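Local structure of probable adenylyl-sulfate kinase (Aeropyrum pernix, 2YVU) at residues G13-K26 with I112-V126. The protein probably catalyses the ATP-dependent phosphorylation of adenosine 5'-phosphosulfate to 3'-phosphoadenylyl sulfate, the activated form of sulfate. Residues are numbered along the deposited sequence; the frame is centred on the assembly and turned at random.
Sequences GIVVWLTGLPGSGK and IPFLEIYVKASLEEV
V119, next to last in strand 114-120, packs against the loop that follows strand 14-19. Its CG1, anti to the backbone N (chi1 -177°), reaches 3.6 Å from S24 OG, while CG2 and CB lie against K26 CG. The backbone of V119 is held as well: its N donates to T19 O at 3.0 Å, and its carbonyl O accepts a hydrogen bond from a water, which in turn accepts one from L21 N. That bond to T19 O is the last of six between the strands, which run parallel from V15 N on P113 O onward. These are neighbouring strands of the five-stranded parallel sheet of a P-loop kinase, in order 2-3-1-4-5, and residues 20-26 are most of the Walker A P-loop, which probably binds ATP, as in relatives. S24 OG and S24 N both donate to L21 O, tying the loop's type II turn together. L21 points toward segment 112-126, putting CD1 3.4 Å from A121 O, just ahead of helix 123-129, whose V126 sets CB 3.6 Å from P22 O. Back along the sheet, on the face shared with V15 and T19, F114 lays CZ 3.3 Å from W17 CB and 3.5 Å from W17 CG, with CD2 and CE2 against V15 CG1. Its ring and the five-membered ring of W17 are turned 28° apart and slid so far that they barely overlap. An alanine here is likely to open a gap beside V15 and strip W17 CB and CG of the ring that packs on them, leaving the indole freer to shift. At the indole nitrogen, W17 NE1 hydrogen-bonds S94 OG, probably the phosphoserine intermediate, and helix 97-109 covers F114 through V103.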
ATOM      1  N   GLY A  13      -2.769  13.386   7.074  1.00 30.27           N
ATOM      2  CA  GLY A  13      -2.147  13.916   5.880  1.00 25.67           C
ATOM      3  C   GLY A  13      -3.210  14.190   4.838  1.00 32.04           C
ATOM      4  O   GLY A  13      -4.378  14.379   5.175  1.00 26.26           O
ATOM      5  N   ILE A  14      -2.811  14.204   3.569  1.00 27.91           N
ATOM      6  CA  ILE A  14      -3.748  14.457   2.470  1.00 29.73           C
ATOM      7  C   ILE A  14      -3.302  13.624   1.281  1.00 26.86           C
ATOM      8  O   ILE A  14      -2.207  13.080   1.289  1.00 25.85           O
ATOM      9  CB  ILE A  14      -3.725  15.945   2.008  1.00 31.02           C
ATOM     10  CG1 ILE A  14      -2.319  16.315   1.529  1.00 30.24           C
ATOM     11  CG2 ILE A  14      -4.166  16.873   3.150  1.00 32.68           C
ATOM     12  CD1 ILE A  14      -2.217  17.733   0.969  1.00 37.00           C
ATOM     13  N   VAL A  15      -4.154  13.527   0.268  1.00 28.09           N
ATOM     14  CA  VAL A  15      -3.823  12.784  -0.948  1.00 25.09           C
ATOM     15  C   VAL A  15      -3.902  13.770  -2.106  1.00 29.31           C
ATOM     16  O   VAL A  15      -4.959  14.353  -2.374  1.00 27.50           O
ATOM     17  CB  VAL A  15      -4.826  11.603  -1.228  1.00 21.01           C
ATOM     18  CG1 VAL A  15      -4.427  10.862  -2.553  1.00 21.19           C
ATOM     19  CG2 VAL A  15      -4.812  10.633  -0.085  1.00 22.64           C
ATOM     20  N   VAL A  16      -2.768  13.998  -2.754  1.00 25.42           N
ATOM     21  CA  VAL A  16      -2.724  14.883  -3.896  1.00 27.36           C
ATOM     22  C   VAL A  16      -2.690  13.929  -5.084  1.00 28.66           C
ATOM     23  O   VAL A  16      -1.733  13.158  -5.245  1.00 30.38           O
ATOM     24  CB  VAL A  16      -1.451  15.759  -3.888  1.00 19.81           C
ATOM     25  CG1 VAL A  16      -1.446  16.650  -5.113  1.00 22.85           C
ATOM     26  CG2 VAL A  16      -1.373  16.550  -2.613  1.00 27.27           C
ATOM     27  N   TRP A  17      -3.741  13.971  -5.897  1.00 26.56           N
ATOM     28  CA  TRP A  17      -3.877  13.089  -7.051  1.00 22.80           C
ATOM     29  C   TRP A  17      -3.643  13.786  -8.386  1.00 31.37           C
ATOM     30  O   TRP A  17      -4.524  14.513  -8.884  1.00 26.20           O
ATOM     31  CB  TRP A  17      -5.266  12.453  -7.034  1.00 22.16           C
ATOM     32  CG  TRP A  17      -5.424  11.320  -8.003  1.00 19.62           C
ATOM     33  CD1 TRP A  17      -5.772  11.408  -9.330  1.00 27.06           C
ATOM     34  CD2 TRP A  17      -5.130   9.944  -7.757  1.00 21.73           C
ATOM     35  NE1 TRP A  17      -5.704  10.164  -9.924  1.00 24.33           N
ATOM     36  CE2 TRP A  17      -5.302   9.250  -8.983  1.00 24.61           C
ATOM     37  CE3 TRP A  17      -4.730   9.222  -6.618  1.00 22.00           C
ATOM     38  CZ2 TRP A  17      -5.074   7.882  -9.104  1.00 23.63           C
ATOM     39  CZ3 TRP A  17      -4.509   7.865  -6.742  1.00 23.68           C
ATOM     40  CH2 TRP A  17      -4.679   7.205  -7.979  1.00 22.66           C
ATOM     41  N   LEU A  18      -2.467  13.579  -8.989  1.00 21.67           N
ATOM     42  CA  LEU A  18      -2.225  14.249 -10.259  1.00 25.53           C
ATOM     43  C   LEU A  18      -2.811  13.426 -11.401  1.00 31.72           C
ATOM     44  O   LEU A  18      -2.500  12.245 -11.551  1.00 28.33           O
ATOM     45  CB  LEU A  18      -0.730  14.455 -10.474  1.00 25.22           C
ATOM     46  CG  LEU A  18       0.039  15.126  -9.323  1.00 38.30           C
ATOM     47  CD1 LEU A  18       1.528  14.892  -9.510  1.00 39.63           C
ATOM     48  CD2 LEU A  18      -0.260  16.604  -9.270  1.00 25.07           C
ATOM     49  N   THR A  19      -3.662  14.040 -12.211  1.00 29.92           N
ATOM     50  CA  THR A  19      -4.235  13.316 -13.331  1.00 29.61           C
ATOM     51  C   THR A  19      -3.948  14.098 -14.615  1.00 32.62           C
ATOM     52  O   THR A  19      -4.025  15.336 -14.651  1.00 28.30           O
ATOM     53  CB  THR A  19      -5.771  13.096 -13.150  1.00 30.06           C
ATOM     54  OG1 THR A  19      -6.311  12.466 -14.316  1.00 30.14           O
ATOM     55  CG2 THR A  19      -6.485  14.419 -12.933  1.00 26.42           C
ATOM     56  N   GLY A  20      -3.594  13.362 -15.663  1.00 25.80           N
ATOM     57  CA  GLY A  20      -3.278  13.975 -16.927  1.00 28.99           C
ATOM     58  C   GLY A  20      -2.717  12.932 -17.875  1.00 31.71           C
ATOM     59  O   GLY A  20      -2.492  11.793 -17.479  1.00 30.39           O
ATOM     60  N   LEU A  21      -2.495  13.328 -19.121  1.00 30.83           N
ATOM     61  CA  LEU A  21      -1.983  12.427 -20.137  1.00 33.23           C
ATOM     62  C   LEU A  21      -0.543  12.034 -19.895  1.00 32.41           C
ATOM     63  O   LEU A  21       0.219  12.778 -19.273  1.00 26.13           O
ATOM     64  CB  LEU A  21      -2.080  13.088 -21.527  1.00 29.23           C
ATOM     65  CG  LEU A  21      -3.458  13.307 -22.162  1.00 39.37           C
ATOM     66  CD1 LEU A  21      -3.313  14.162 -23.422  1.00 39.59           C
ATOM     67  CD2 LEU A  21      -4.100  11.970 -22.488  1.00 34.98           C
ATOM     68  N   PRO A  22      -0.154  10.835 -20.366  1.00 34.06           N
ATOM     69  CA  PRO A  22       1.236  10.415 -20.180  1.00 31.45           C
ATOM     70  C   PRO A  22       2.031  11.482 -20.924  1.00 27.49           C
ATOM     71  O   PRO A  22       1.615  11.911 -21.999  1.00 33.79           O
ATOM     72  CB  PRO A  22       1.291   9.072 -20.909  1.00 36.51           C
ATOM     73  CG  PRO A  22      -0.091   8.544 -20.763  1.00 36.80           C
ATOM     74  CD  PRO A  22      -0.964   9.758 -20.967  1.00 32.14           C
ATOM     75  N   GLY A  23       3.146  11.919 -20.364  1.00 27.05           N
ATOM     76  CA  GLY A  23       3.936  12.937 -21.023  1.00 30.87           C
ATOM     77  C   GLY A  23       3.572  14.366 -20.664  1.00 35.90           C
ATOM     78  O   GLY A  23       4.243  15.298 -21.112  1.00 39.50           O
ATOM     79  N   SER A  24       2.517  14.561 -19.871  1.00 34.18           N
ATOM     80  CA  SER A  24       2.111  15.910 -19.483  1.00 32.87           C
ATOM     81  C   SER A  24       3.046  16.533 -18.432  1.00 34.05           C
ATOM     82  O   SER A  24       3.038  17.737 -18.209  1.00 34.10           O
ATOM     83  CB  SER A  24       0.682  15.897 -18.950  1.00 35.00           C
ATOM     84  OG  SER A  24       0.601  15.103 -17.788  1.00 27.45           O
ATOM     85  N   GLY A  25       3.863  15.722 -17.781  1.00 34.66           N
ATOM     86  CA  GLY A  25       4.762  16.288 -16.795  1.00 34.01           C
ATOM     87  C   GLY A  25       4.353  16.018 -15.362  1.00 33.69           C
ATOM     88  O   GLY A  25       4.953  16.561 -14.441  1.00 29.06           O
ATOM     89  N   LYS A  26       3.340  15.171 -15.179  1.00 32.57           N
ATOM     90  CA  LYS A  26       2.826  14.809 -13.848  1.00 29.96           C
ATOM     91  C   LYS A  26       3.901  14.418 -12.849  1.00 31.63           C
ATOM     92  O   LYS A  26       3.999  14.987 -11.764  1.00 30.80           O
ATOM     93  CB  LYS A  26       1.886  13.610 -13.946  1.00 29.90           C
ATOM     94  CG  LYS A  26       0.594  13.785 -14.728  1.00 29.47           C
ATOM     95  CD  LYS A  26       0.039  12.382 -15.041  1.00 35.54           C
ATOM     96  CE  LYS A  26       1.049  11.657 -15.944  1.00 45.24           C
ATOM     97  NZ  LYS A  26       0.952  10.173 -16.074  1.00 45.22           N
ATOM     98  N   ILE A 112     -10.234  12.052   4.718  1.00 37.40           N
ATOM     99  CA  ILE A 112      -8.994  12.629   4.208  1.00 34.50           C
ATOM    100  C   ILE A 112      -9.215  13.517   2.991  1.00 31.36           C
ATOM    101  O   ILE A 112      -9.899  13.128   2.047  1.00 28.73           O
ATOM    102  CB  ILE A 112      -8.002  11.507   3.821  1.00 31.45           C
ATOM    103  CG1 ILE A 112      -7.707  10.661   5.053  1.00 32.56           C
ATOM    104  CG2 ILE A 112      -6.712  12.099   3.252  1.00 26.63           C
ATOM    105  CD1 ILE A 112      -6.894   9.426   4.753  1.00 41.14           C
ATOM    106  N   PRO A 113      -8.647  14.733   3.004  1.00 28.75           N
ATOM    107  CA  PRO A 113      -8.782  15.665   1.887  1.00 35.45           C
ATOM    108  C   PRO A 113      -8.195  15.024   0.626  1.00 36.53           C
ATOM    109  O   PRO A 113      -7.113  14.440   0.679  1.00 27.00           O
ATOM    110  CB  PRO A 113      -7.963  16.866   2.338  1.00 28.62           C
ATOM    111  CG  PRO A 113      -8.137  16.829   3.818  1.00 30.84           C
ATOM    112  CD  PRO A 113      -7.962  15.373   4.135  1.00 33.17           C
ATOM    113  N   PHE A 114      -8.911  15.122  -0.491  1.00 30.39           N
ATOM    114  CA  PHE A 114      -8.436  14.545  -1.743  1.00 27.90           C
ATOM    115  C   PHE A 114      -8.383  15.657  -2.780  1.00 31.38           C
ATOM    116  O   PHE A 114      -9.420  16.142  -3.236  1.00 34.39           O
ATOM    117  CB  PHE A 114      -9.376  13.417  -2.191  1.00 25.79           C
ATOM    118  CG  PHE A 114      -8.934  12.711  -3.458  1.00 28.42           C
ATOM    119  CD1 PHE A 114      -9.395  13.129  -4.709  1.00 24.17           C
ATOM    120  CD2 PHE A 114      -8.085  11.610  -3.395  1.00 25.44           C
ATOM    121  CE1 PHE A 114      -9.023  12.454  -5.873  1.00 26.54           C
ATOM    122  CE2 PHE A 114      -7.700  10.921  -4.556  1.00 28.09           C
ATOM    123  CZ  PHE A 114      -8.169  11.340  -5.797  1.00 23.16           C
ATOM    124  N   LEU A 115      -7.172  16.060  -3.148  1.00 23.06           N
ATOM    125  CA  LEU A 115      -6.998  17.138  -4.118  1.00 27.79           C
ATOM    126  C   LEU A 115      -6.719  16.623  -5.523  1.00 27.88           C
ATOM    127  O   LEU A 115      -5.621  16.148  -5.817  1.00 30.59           O
ATOM    128  CB  LEU A 115      -5.850  18.062  -3.687  1.00 21.17           C
ATOM    129  CG  LEU A 115      -5.968  18.615  -2.268  1.00 38.31           C
ATOM    130  CD1 LEU A 115      -4.721  19.398  -1.879  1.00 36.47           C
ATOM    131  CD2 LEU A 115      -7.199  19.475  -2.200  1.00 33.56           C
ATOM    132  N   GLU A 116      -7.713  16.726  -6.391  1.00 28.17           N
ATOM    133  CA  GLU A 116      -7.570  16.281  -7.768  1.00 28.36           C
ATOM    134  C   GLU A 116      -6.957  17.426  -8.575  1.00 29.34           C
ATOM    135  O   GLU A 116      -7.581  18.470  -8.796  1.00 28.12           O
ATOM    136  CB  GLU A 116      -8.931  15.878  -8.318  1.00 25.79           C
ATOM    137  CG  GLU A 116      -8.918  15.345  -9.734  1.00 29.54           C
ATOM    138  CD  GLU A 116     -10.217  14.621 -10.067  1.00 33.26           C
ATOM    139  OE1 GLU A 116     -11.227  14.870  -9.389  1.00 34.88           O
ATOM    140  OE2 GLU A 116     -10.234  13.802 -11.002  1.00 28.24           O
ATOM    141  N   ILE A 117      -5.719  17.217  -8.992  1.00 22.79           N
ATOM    142  CA  ILE A 117      -4.953  18.211  -9.733  1.00 24.81           C
ATOM    143  C   ILE A 117      -4.861  17.857 -11.209  1.00 27.37           C
ATOM    144  O   ILE A 117      -4.253  16.843 -11.590  1.00 24.86           O
ATOM    145  CB  ILE A 117      -3.516  18.294  -9.176  1.00 27.14           C
ATOM    146  CG1 ILE A 117      -3.575  18.418  -7.649  1.00 25.33           C
ATOM    147  CG2 ILE A 117      -2.717  19.399  -9.908  1.00 19.70           C
ATOM    148  CD1 ILE A 117      -4.325  19.669  -7.117  1.00 22.00           C
ATOM    149  N   TYR A 118      -5.439  18.704 -12.048  1.00 28.21           N
ATOM    150  CA  TYR A 118      -5.394  18.452 -13.479  1.00 27.68           C
ATOM    151  C   TYR A 118      -4.155  19.069 -14.122  1.00 28.09           C
ATOM    152  O   TYR A 118      -4.022  20.295 -14.202  1.00 28.04           O
ATOM    153  CB  TYR A 118      -6.679  18.975 -14.146  1.00 25.60           C
ATOM    154  CG  TYR A 118      -6.737  18.802 -15.660  1.00 29.64           C
ATOM    155  CD1 TYR A 118      -6.144  17.708 -16.290  1.00 35.86           C
ATOM    156  CD2 TYR A 118      -7.438  19.704 -16.450  1.00 32.71           C
ATOM    157  CE1 TYR A 118      -6.249  17.516 -17.685  1.00 33.00           C
ATOM    158  CE2 TYR A 118      -7.552  19.521 -17.839  1.00 31.69           C
ATOM    159  CZ  TYR A 118      -6.954  18.426 -18.446  1.00 33.87           C
ATOM    160  OH  TYR A 118      -7.053  18.262 -19.820  1.00 37.59           O
ATOM    161  N   VAL A 119      -3.249  18.197 -14.563  1.00 26.54           N
ATOM    162  CA  VAL A 119      -2.019  18.580 -15.242  1.00 26.01           C
ATOM    163  C   VAL A 119      -2.430  18.580 -16.719  1.00 26.80           C
ATOM    164  O   VAL A 119      -2.533  17.535 -17.366  1.00 26.46           O
ATOM    165  CB  VAL A 119      -0.906  17.554 -14.955  1.00 32.64           C
ATOM    166  CG1 VAL A 119       0.411  17.993 -15.612  1.00 27.54           C
ATOM    167  CG2 VAL A 119      -0.737  17.410 -13.442  1.00 26.56           C
ATOM    168  N   LYS A 120      -2.652  19.782 -17.230  1.00 27.95           N
ATOM    169  CA  LYS A 120      -3.175  19.992 -18.570  1.00 30.20           C
ATOM    170  C   LYS A 120      -2.198  20.172 -19.718  1.00 29.61           C
ATOM    171  O   LYS A 120      -1.359  21.085 -19.712  1.00 32.72           O
ATOM    172  CB  LYS A 120      -4.143  21.178 -18.501  1.00 25.22           C
ATOM    173  CG  LYS A 120      -4.741  21.624 -19.818  1.00 31.77           C
ATOM    174  CD  LYS A 120      -5.784  22.702 -19.541  1.00 34.02           C
ATOM    175  CE  LYS A 120      -6.497  23.137 -20.815  1.00 47.86           C
ATOM    176  NZ  LYS A 120      -5.543  23.735 -21.799  1.00 52.92           N
ATOM    177  N   ALA A 121      -2.352  19.291 -20.703  1.00 27.76           N
ATOM    178  CA  ALA A 121      -1.551  19.238 -21.919  1.00 32.45           C
ATOM    179  C   ALA A 121      -2.365  18.498 -22.992  1.00 33.41           C
ATOM    180  O   ALA A 121      -2.926  17.445 -22.727  1.00 36.46           O
ATOM    181  CB  ALA A 121      -0.247  18.487 -21.650  1.00 32.85           C
ATOM    182  N   SER A 122      -2.432  19.029 -24.206  1.00 36.78           N
ATOM    183  CA  SER A 122      -3.196  18.352 -25.241  1.00 32.40           C
ATOM    184  C   SER A 122      -2.491  17.097 -25.705  1.00 32.21           C
ATOM    185  O   SER A 122      -1.287  16.932 -25.514  1.00 28.45           O
ATOM    186  CB  SER A 122      -3.400  19.260 -26.449  1.00 40.26           C
ATOM    187  OG  SER A 122      -2.196  19.377 -27.174  1.00 29.62           O
ATOM    188  N   LEU A 123      -3.267  16.216 -26.328  1.00 32.75           N
ATOM    189  CA  LEU A 123      -2.780  14.961 -26.871  1.00 32.81           C
ATOM    190  C   LEU A 123      -1.695  15.208 -27.924  1.00 30.74           C
ATOM    191  O   LEU A 123      -0.659  14.564 -27.920  1.00 32.57           O
ATOM    192  CB  LEU A 123      -3.941  14.227 -27.540  1.00 40.83           C
ATOM    193  CG  LEU A 123      -3.915  12.707 -27.674  1.00 49.14           C
ATOM    194  CD1 LEU A 123      -4.645  12.353 -28.957  1.00 48.43           C
ATOM    195  CD2 LEU A 123      -2.497  12.165 -27.686  1.00 48.31           C
ATOM    196  N   GLU A 124      -1.955  16.130 -28.842  1.00 30.21           N
ATOM    197  CA  GLU A 124      -0.996  16.421 -29.898  1.00 35.72           C
ATOM    198  C   GLU A 124       0.249  17.009 -29.284  1.00 38.07           C
ATOM    199  O   GLU A 124       1.350  16.802 -29.778  1.00 33.26           O
ATOM    200  CB  GLU A 124      -1.571  17.416 -30.907  1.00 35.72           C
ATOM    201  CG  GLU A 124      -2.798  16.928 -31.645  1.00 47.42           C
ATOM    202  CD  GLU A 124      -3.305  17.942 -32.662  1.00 56.41           C
ATOM    203  OE1 GLU A 124      -3.220  19.161 -32.398  1.00 58.96           O
ATOM    204  OE2 GLU A 124      -3.804  17.518 -33.724  1.00 62.32           O
ATOM    205  N   GLU A 125       0.063  17.762 -28.200  1.00 35.43           N
ATOM    206  CA  GLU A 125       1.192  18.371 -27.537  1.00 33.40           C
ATOM    207  C   GLU A 125       2.087  17.339 -26.876  1.00 32.31           C
ATOM    208  O   GLU A 125       3.299  17.436 -27.004  1.00 38.16           O
ATOM    209  CB  GLU A 125       0.735  19.419 -26.508  1.00 39.25           C
ATOM    210  CG  GLU A 125       1.901  20.006 -25.700  1.00 45.28           C
ATOM    211  CD  GLU A 125       2.905  20.803 -26.556  1.00 53.35           C
ATOM    212  OE1 GLU A 125       4.069  20.968 -26.118  1.00 46.58           O
ATOM    213  OE2 GLU A 125       2.532  21.276 -27.656  1.00 52.10           O
ATOM    214  N   VAL A 126       1.533  16.349 -26.178  1.00 33.27           N
ATOM    215  CA  VAL A 126       2.418  15.369 -25.544  1.00 31.42           C
ATOM    216  C   VAL A 126       3.087  14.482 -26.594  1.00 30.24           C
ATOM    217  O   VAL A 126       4.202  14.022 -26.392  1.00 30.69           O
ATOM    218  CB  VAL A 126       1.702  14.478 -24.455  1.00 33.48           C
ATOM    219  CG1 VAL A 126       1.240  15.357 -23.307  1.00 29.91           C
ATOM    220  CG2 VAL A 126       0.517  13.719 -25.033  1.00 27.94           C
TER
HETATM  221  O   HOH W   1      -2.941  16.363 -19.654  1.00 24.81           O
HETATM  222  O   HOH W   2       5.498  13.772 -23.991  1.00 42.25           O